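Local coordinates for WbbM protein (PDB 6U4B), which acts as a bifunctional glycosyltransferase that polymerises O-antigen in Klebsiella pneumoniae, joining two transferase-type domains in one chain and assembling as a trimer, at residues F78-T83 / E250-G255; E228-I233 / E259-I264; L419-G424 / R517-P522. All blocks are in the same frame, centred on the assembly; numbering follows the deposited sequence.

Interaction 1 (F78-T83 / E250-G255); sequences FYCELT and EKRVIG
Phe78, next to last in helix 76-79, runs its backbone against the start of helix 253-272, with its CA 4.2 Å from the CA of Arg252 at the N-cap and its carbonyl aimed at the first turn. Gly255 N donates to Phe78 O at 3.2 Å, using an N-H of that first turn, too early in the helix for the usual i-4 carbonyl to take it. Because Gly255 has no side chain, Cys80 and the Tyr79 carbonyl can close in beside it. The Tyr79 ring shows how a single methyl can fill an aromatic face: Ile254 CG2 stands 3.5 Å from the ring centroid, 6° off the normal, in a CH-pi contact. The hydroxyl of the same tyrosine is held elsewhere, by Glu238. On Cys80, SG accepts from Arg252 NE at 3.3 Å, the sulfur lying at the guanidinium edge, close to its plane. The Lys251 chain runs along the rim of the Phe78 ring, CB 3.9 Å from Phe78 CD1, with CG and CE beside CE1. Phe543 of the second subunit packs on both Tyr79 and Ile254, which brings the trimer interface up to this contact. Between helix 76-79 and helix 82-91, a type II' turn from Tyr79 to Leu82 puts Cys80 at positive phi; within the DUF4422 region this helix-joining turn is set against the N-terminal turn of helix 253-272.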
# COMPACT_ATOMS: atom_id res chain seq x y z
N PHE A 78 -24.51 -32.25 -0.54
CA PHE A 78 -24.65 -33.65 -0.15
C PHE A 78 -25.94 -33.94 0.59
O PHE A 78 -26.53 -35.00 0.40
CB PHE A 78 -23.44 -34.07 0.71
CG PHE A 78 -22.14 -33.45 0.27
CD1 PHE A 78 -21.33 -34.10 -0.65
CD2 PHE A 78 -21.73 -32.22 0.77
CE1 PHE A 78 -20.14 -33.53 -1.06
CE2 PHE A 78 -20.54 -31.65 0.36
CZ PHE A 78 -19.74 -32.31 -0.56
N TYR A 79 -26.39 -33.02 1.44
CA TYR A 79 -27.63 -33.20 2.19
C TYR A 79 -28.86 -32.72 1.44
O TYR A 79 -29.98 -33.09 1.82
CB TYR A 79 -27.54 -32.49 3.54
CG TYR A 79 -26.82 -33.27 4.61
CD1 TYR A 79 -25.45 -33.53 4.52
CD2 TYR A 79 -27.50 -33.74 5.72
CE1 TYR A 79 -24.79 -34.24 5.50
CE2 TYR A 79 -26.85 -34.46 6.71
CZ TYR A 79 -25.49 -34.70 6.60
OH TYR A 79 -24.84 -35.41 7.58
N CYS A 80 -28.69 -31.90 0.41
CA CYS A 80 -29.79 -31.32 -0.38
C CYS A 80 -30.71 -30.57 0.59
O CYS A 80 -30.21 -29.88 1.49
CB CYS A 80 -30.47 -32.40 -1.20
SG CYS A 80 -29.51 -32.96 -2.62
N GLU A 81 -32.03 -30.70 0.45
CA GLU A 81 -32.97 -29.93 1.27
C GLU A 81 -32.93 -30.29 2.74
O GLU A 81 -33.63 -29.65 3.53
CB GLU A 81 -34.40 -30.12 0.75
CG GLU A 81 -34.79 -29.17 -0.36
CD GLU A 81 -34.80 -29.83 -1.72
OE1 GLU A 81 -33.96 -30.72 -1.96
OE2 GLU A 81 -35.66 -29.46 -2.54
N LEU A 82 -32.16 -31.31 3.14
CA LEU A 82 -32.00 -31.59 4.57
C LEU A 82 -31.39 -30.40 5.31
O LEU A 82 -31.63 -30.24 6.51
CB LEU A 82 -31.14 -32.83 4.77
CG LEU A 82 -31.82 -34.17 4.45
CD1 LEU A 82 -30.83 -35.31 4.56
CD2 LEU A 82 -33.00 -34.39 5.38
N THR A 83 -30.62 -29.56 4.61
CA THR A 83 -30.06 -28.36 5.24
C THR A 83 -31.16 -27.39 5.66
O THR A 83 -31.02 -26.71 6.67
CB THR A 83 -29.07 -27.68 4.29
OG1 THR A 83 -29.76 -27.24 3.11
CG2 THR A 83 -27.97 -28.64 3.89
N GLU A 250 -24.07 -38.26 -7.63
CA GLU A 250 -23.69 -39.24 -6.61
C GLU A 250 -23.47 -38.59 -5.26
O GLU A 250 -23.75 -39.20 -4.22
CB GLU A 250 -22.43 -39.99 -7.04
CG GLU A 250 -22.60 -40.88 -8.27
CD GLU A 250 -21.28 -41.50 -8.71
OE1 GLU A 250 -20.30 -40.74 -8.88
OE2 GLU A 250 -21.21 -42.73 -8.88
N LYS A 251 -22.97 -37.35 -5.24
CA LYS A 251 -22.65 -36.67 -3.99
C LYS A 251 -23.88 -36.42 -3.13
O LYS A 251 -23.74 -36.25 -1.91
CB LYS A 251 -21.94 -35.34 -4.28
CG LYS A 251 -20.46 -35.47 -4.57
CD LYS A 251 -19.99 -34.38 -5.53
CE LYS A 251 -18.90 -33.53 -4.92
NZ LYS A 251 -18.37 -32.56 -5.92
N ARG A 252 -25.07 -36.39 -3.72
CA ARG A 252 -26.32 -36.26 -2.98
C ARG A 252 -26.71 -37.55 -2.23
O ARG A 252 -27.89 -37.72 -1.92
CB ARG A 252 -27.44 -35.84 -3.93
CG ARG A 252 -27.12 -34.58 -4.74
CD ARG A 252 -27.97 -34.50 -5.99
NE ARG A 252 -29.38 -34.28 -5.68
CZ ARG A 252 -30.38 -34.76 -6.42
NH1 ARG A 252 -31.64 -34.51 -6.08
NH2 ARG A 252 -30.11 -35.49 -7.49
N VAL A 253 -25.73 -38.42 -1.94
CA VAL A 253 -26.02 -39.72 -1.33
C VAL A 253 -26.78 -39.56 -0.02
O VAL A 253 -27.69 -40.33 0.28
CB VAL A 253 -24.71 -40.50 -1.13
CG1 VAL A 253 -23.67 -39.61 -0.49
CG2 VAL A 253 -24.94 -41.74 -0.27
N ILE A 254 -26.42 -38.54 0.77
CA ILE A 254 -27.07 -38.34 2.06
C ILE A 254 -28.55 -38.05 1.87
O ILE A 254 -29.41 -38.65 2.52
CB ILE A 254 -26.37 -37.20 2.83
CG1 ILE A 254 -24.87 -37.46 2.92
CG2 ILE A 254 -26.97 -37.07 4.23
CD1 ILE A 254 -24.50 -38.63 3.81
N GLY A 255 -28.87 -37.12 0.96
CA GLY A 255 -30.27 -36.80 0.70
C GLY A 255 -31.04 -37.98 0.15
O GLY A 255 -32.19 -38.21 0.52

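Interaction 2 (E228-I233 / E259-I264); sequences EWLFSI and ERLFNI
Leu261 is the residue through which helix 253-272 meets three side chains of helix 220-240, and it can be followed outward atom by atom. Its CB already lies in the interface, 3.9 Å from Trp229 CZ3 on one hand and 3.9 Å from Leu230 CD1 on the other. Beyond CG the chain is extended (chi2 174°), which carries CD1 deeper between the helices. There CD1 meets the Leu230 CD1 methyl at 3.8 Å and Ile233 CG2 at 3.9 Å. Val190 of helix 180-193 also packs on Leu261 and Ile233, so a third helix borders this small apolar cluster.

Trp229 comes from the partner helix with CG anti to its backbone N (chi1 177°), a torsion that sends the indole out across the gap. The six-membered ring arrives edge first: CH2 and CZ3 both lie 3.4 Å from Leu261 O, which sits near the ring plane, so the oxygen faces the bond between them at the aromatic rim and not the pi cloud. One face of the indole is covered from its own helix by Ile233 CD1, 3.4 Å above the plane and over its centre. Outside the two segments, Tyr197 stacks on the same indole, which probably limits its rotation. Ile264, one helical turn beyond Leu261, adds a looser touch on Trp229.

The short segments approach to 10.9 Å between axes, with their N-to-C directions 136° apart. All five touching residues are buried and, apart from the Leu261 carbonyl at the indole edge, the groups that meet are apolar. Two consecutive helices, roughly antiparallel but crossing well off 180°, thus form a buried helix-helix contact within the DUF4422 region.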
# COMPACT_ATOMS: atom_id res chain seq x y z
N GLU A 228 -34.60 -35.66 15.47
CA GLU A 228 -33.59 -36.26 16.34
C GLU A 228 -33.20 -37.65 15.86
O GLU A 228 -32.03 -38.03 15.91
CB GLU A 228 -34.11 -36.31 17.78
CG GLU A 228 -34.28 -34.96 18.44
CD GLU A 228 -35.02 -35.05 19.77
OE1 GLU A 228 -35.63 -36.10 20.04
OE2 GLU A 228 -34.99 -34.06 20.53
N TRP A 229 -34.18 -38.41 15.37
CA TRP A 229 -33.92 -39.76 14.89
C TRP A 229 -33.12 -39.73 13.59
O TRP A 229 -32.10 -40.43 13.45
CB TRP A 229 -35.24 -40.50 14.71
CG TRP A 229 -35.13 -41.89 14.15
CD1 TRP A 229 -34.94 -43.05 14.85
CD2 TRP A 229 -35.24 -42.27 12.77
NE1 TRP A 229 -34.91 -44.12 14.00
CE2 TRP A 229 -35.09 -43.67 12.71
CE3 TRP A 229 -35.44 -41.56 11.58
CZ2 TRP A 229 -35.14 -44.38 11.51
CZ3 TRP A 229 -35.48 -42.26 10.39
CH2 TRP A 229 -35.34 -43.66 10.36
N LEU A 230 -33.56 -38.93 12.61
CA LEU A 230 -32.93 -38.93 11.30
C LEU A 230 -31.48 -38.47 11.38
O LEU A 230 -30.58 -39.11 10.83
CB LEU A 230 -33.71 -38.05 10.33
CG LEU A 230 -33.07 -37.83 8.96
CD1 LEU A 230 -33.08 -39.12 8.15
CD2 LEU A 230 -33.76 -36.71 8.19
N PHE A 231 -31.23 -37.35 12.06
CA PHE A 231 -29.89 -36.78 12.05
C PHE A 231 -28.93 -37.50 12.98
O PHE A 231 -27.72 -37.40 12.78
CB PHE A 231 -29.96 -35.28 12.38
CG PHE A 231 -30.46 -34.45 11.23
CD1 PHE A 231 -29.63 -34.14 10.17
CD2 PHE A 231 -31.77 -34.01 11.20
CE1 PHE A 231 -30.09 -33.39 9.11
CE2 PHE A 231 -32.24 -33.26 10.14
CZ PHE A 231 -31.40 -32.95 9.09
N SER A 232 -29.43 -38.22 13.99
CA SER A 232 -28.55 -39.11 14.75
C SER A 232 -27.99 -40.21 13.85
O SER A 232 -26.83 -40.60 13.98
CB SER A 232 -29.30 -39.71 15.94
OG SER A 232 -30.25 -40.67 15.51
N ILE A 233 -28.82 -40.72 12.94
CA ILE A 233 -28.36 -41.72 11.99
C ILE A 233 -27.40 -41.10 10.97
O ILE A 233 -26.36 -41.68 10.64
CB ILE A 233 -29.56 -42.38 11.30
CG1 ILE A 233 -30.37 -43.20 12.31
CG2 ILE A 233 -29.10 -43.25 10.12
CD1 ILE A 233 -31.79 -43.46 11.88
N GLU A 259 -34.37 -40.23 2.00
CA GLU A 259 -35.68 -40.54 1.44
C GLU A 259 -36.14 -41.93 1.87
O GLU A 259 -37.34 -42.16 2.09
CB GLU A 259 -35.64 -40.45 -0.08
CG GLU A 259 -35.45 -39.05 -0.63
CD GLU A 259 -35.51 -39.03 -2.15
OE1 GLU A 259 -34.74 -38.27 -2.77
OE2 GLU A 259 -36.33 -39.78 -2.72
N ARG A 260 -35.21 -42.87 1.98
CA ARG A 260 -35.54 -44.22 2.44
C ARG A 260 -35.77 -44.25 3.94
O ARG A 260 -36.70 -44.91 4.42
CB ARG A 260 -34.44 -45.21 2.06
CG ARG A 260 -34.45 -45.64 0.60
CD ARG A 260 -33.88 -44.58 -0.33
NE ARG A 260 -33.93 -45.00 -1.73
CZ ARG A 260 -33.58 -44.23 -2.75
NH1 ARG A 260 -33.15 -42.99 -2.53
NH2 ARG A 260 -33.67 -44.70 -3.99
N LEU A 261 -34.94 -43.53 4.70
CA LEU A 261 -35.11 -43.48 6.15
C LEU A 261 -36.45 -42.86 6.52
O LEU A 261 -37.08 -43.26 7.51
CB LEU A 261 -33.96 -42.71 6.79
CG LEU A 261 -32.57 -43.33 6.64
CD1 LEU A 261 -31.50 -42.39 7.19
CD2 LEU A 261 -32.51 -44.68 7.33
N PHE A 262 -36.90 -41.87 5.74
CA PHE A 262 -38.21 -41.27 5.94
C PHE A 262 -39.31 -42.33 5.93
O PHE A 262 -40.20 -42.34 6.79
CB PHE A 262 -38.45 -40.22 4.85
CG PHE A 262 -39.70 -39.40 5.03
CD1 PHE A 262 -39.94 -38.72 6.21
CD2 PHE A 262 -40.62 -39.29 4.00
CE1 PHE A 262 -41.09 -37.97 6.37
CE2 PHE A 262 -41.76 -38.53 4.15
CZ PHE A 262 -42.00 -37.87 5.34
N ASN A 263 -39.24 -43.26 4.97
CA ASN A 263 -40.23 -44.33 4.89
C ASN A 263 -40.09 -45.30 6.06
O ASN A 263 -41.10 -45.73 6.64
CB ASN A 263 -40.09 -45.07 3.57
CG ASN A 263 -40.59 -44.27 2.39
OD1 ASN A 263 -41.76 -44.38 2.00
ND2 ASN A 263 -39.72 -43.45 1.81
N ILE A 264 -38.86 -45.68 6.40
CA ILE A 264 -38.64 -46.59 7.53
C ILE A 264 -39.22 -45.99 8.81
O ILE A 264 -39.84 -46.70 9.61
CB ILE A 264 -37.14 -46.90 7.67
CG1 ILE A 264 -36.64 -47.68 6.45
CG2 ILE A 264 -36.87 -47.66 8.96
CD1 ILE A 264 -35.14 -47.86 6.42

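Interaction 3 (L419-G424 / R517-P522); sequences LDVPLG and RVTFLP
In the glycosyltransferase family 8 half of the protein, whose fold is consistent with the GT-A type and carries its Asp406-Asp408 pair on magnesium, Val421 and Leu423 of the loop before strand 428-432 lie over Thr519 and Leu521 of strand 518-521. That strand pairs in parallel with 428-432 in the domain's mixed sheet, so the loop touches the neighbour of the strand it is about to enter. The chains stay apart, Leu423 CA to Thr519 CA being 6.4 Å, and side chains bridge the space.

Val421 divides its two methyls between two partners. CG1, anti to the backbone N (chi1 174°), lies against Thr519 CG2 at 4.1 Å. Thr519 and, two residues on, the end of the Leu521 side chain both reach the valine. The threonine hydroxyl makes no hydrogen bond to 419-424: OG1 lies 4.0 Å from Pro422 O and equally far from Leu423 O, and its partner is Asn426, farther along the same loop. Leu423 reaches down to the sheet as well, touching Ala429 of strand 428-432. The Leu521 side chain is about 12 Å from that of His560, which completes the protein's share of the magnesium site. At this end of the contact, the second branch of the valine, Val421 CG2, meets the Leu521 CD2 methyl at 4.2 Å.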
# COMPACT_ATOMS: atom_id res chain seq x y z
N LEU A 419 -27.95 11.66 -1.97
CA LEU A 419 -29.20 11.37 -1.29
C LEU A 419 -29.80 12.59 -0.61
O LEU A 419 -30.99 12.59 -0.31
CB LEU A 419 -28.99 10.26 -0.25
CG LEU A 419 -28.78 8.83 -0.77
CD1 LEU A 419 -28.82 7.84 0.39
CD2 LEU A 419 -29.82 8.48 -1.82
N ASP A 420 -28.99 13.62 -0.35
CA ASP A 420 -29.48 14.83 0.31
C ASP A 420 -30.08 15.84 -0.66
O ASP A 420 -30.68 16.82 -0.22
CB ASP A 420 -28.35 15.50 1.10
CG ASP A 420 -27.85 14.63 2.24
OD1 ASP A 420 -28.64 13.84 2.78
OD2 ASP A 420 -26.65 14.74 2.58
N VAL A 421 -29.93 15.62 -1.97
CA VAL A 421 -30.48 16.57 -2.95
C VAL A 421 -32.00 16.50 -2.91
O VAL A 421 -32.57 15.40 -3.02
CB VAL A 421 -29.94 16.25 -4.34
CG1 VAL A 421 -30.62 17.13 -5.38
CG2 VAL A 421 -28.43 16.44 -4.39
N PRO A 422 -32.70 17.63 -2.76
CA PRO A 422 -34.17 17.59 -2.75
C PRO A 422 -34.71 17.16 -4.11
O PRO A 422 -34.38 17.75 -5.14
CB PRO A 422 -34.56 19.04 -2.43
CG PRO A 422 -33.32 19.66 -1.84
CD PRO A 422 -32.17 18.98 -2.51
N LEU A 423 -35.54 16.11 -4.10
CA LEU A 423 -36.09 15.55 -5.32
C LEU A 423 -37.56 15.90 -5.56
O LEU A 423 -38.00 15.84 -6.71
CB LEU A 423 -35.95 14.02 -5.33
CG LEU A 423 -34.88 13.42 -6.25
CD1 LEU A 423 -33.54 14.08 -6.00
CD2 LEU A 423 -34.79 11.91 -6.03
N GLY A 424 -38.31 16.26 -4.52
CA GLY A 424 -39.73 16.47 -4.70
C GLY A 424 -40.40 15.18 -5.15
O GLY A 424 -40.10 14.09 -4.65
N ARG A 517 -39.52 15.06 -15.32
CA ARG A 517 -39.52 14.56 -13.95
C ARG A 517 -38.09 14.31 -13.49
O ARG A 517 -37.81 13.35 -12.77
CB ARG A 517 -40.35 13.28 -13.83
CG ARG A 517 -41.73 13.33 -14.49
CD ARG A 517 -42.72 14.19 -13.72
NE ARG A 517 -42.87 13.75 -12.33
CZ ARG A 517 -43.60 12.70 -11.95
NH1 ARG A 517 -44.24 11.97 -12.85
NH2 ARG A 517 -43.68 12.39 -10.67
N VAL A 518 -37.17 15.18 -13.89
CA VAL A 518 -35.74 14.99 -13.66
C VAL A 518 -35.20 16.19 -12.91
O VAL A 518 -35.34 17.33 -13.36
CB VAL A 518 -34.98 14.77 -14.98
CG1 VAL A 518 -33.48 14.70 -14.72
CG2 VAL A 518 -35.46 13.52 -15.68
N THR A 519 -34.57 15.93 -11.76
CA THR A 519 -33.73 16.91 -11.09
C THR A 519 -32.33 16.84 -11.70
O THR A 519 -31.78 15.75 -11.86
CB THR A 519 -33.66 16.65 -9.59
OG1 THR A 519 -34.93 16.93 -9.00
CG2 THR A 519 -32.59 17.52 -8.94
N PHE A 520 -31.78 17.99 -12.07
CA PHE A 520 -30.50 18.02 -12.78
C PHE A 520 -29.36 18.20 -11.79
O PHE A 520 -29.33 19.19 -11.05
CB PHE A 520 -30.51 19.11 -13.85
CG PHE A 520 -31.47 18.83 -14.97
CD1 PHE A 520 -31.20 17.84 -15.90
CD2 PHE A 520 -32.66 19.54 -15.08
CE1 PHE A 520 -32.08 17.57 -16.92
CE2 PHE A 520 -33.55 19.27 -16.10
CZ PHE A 520 -33.26 18.29 -17.03
N LEU A 521 -28.45 17.24 -11.77
CA LEU A 521 -27.27 17.28 -10.91
C LEU A 521 -26.15 18.06 -11.59
O LEU A 521 -26.04 18.07 -12.82
CB LEU A 521 -26.80 15.86 -10.60
CG LEU A 521 -27.77 14.99 -9.82
CD1 LEU A 521 -27.23 13.58 -9.65
CD2 LEU A 521 -28.07 15.63 -8.47
N PRO A 522 -25.32 18.74 -10.81
CA PRO A 522 -24.21 19.50 -11.41
C PRO A 522 -23.24 18.58 -12.15
O PRO A 522 -23.10 17.40 -11.83
CB PRO A 522 -23.54 20.18 -10.21
CG PRO A 522 -24.01 19.41 -9.01
CD PRO A 522 -25.38 18.91 -9.35

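How the interactions relate
From the N terminus, residues 78-83 pass first and wait until 250-255 returns to close interaction 1. Before that happens residues 228-233 have gone by, and they find 259-264 only afterwards, so interactions 1 and 2 cross along the chain. Both use helix 253-272, and they touch directly, Leu82 CD2 lying 3.7 Å from Leu230 CD2; together they bind the turn at 78-83, helix 220-240 and helix 253-272 into one unit of the DUF4422 region. Interaction 3 opens later, in series, and closes a loop within the family 8 region. Its centre lies 52 Å from that of interaction 1, on the opposite side of the chain's centre.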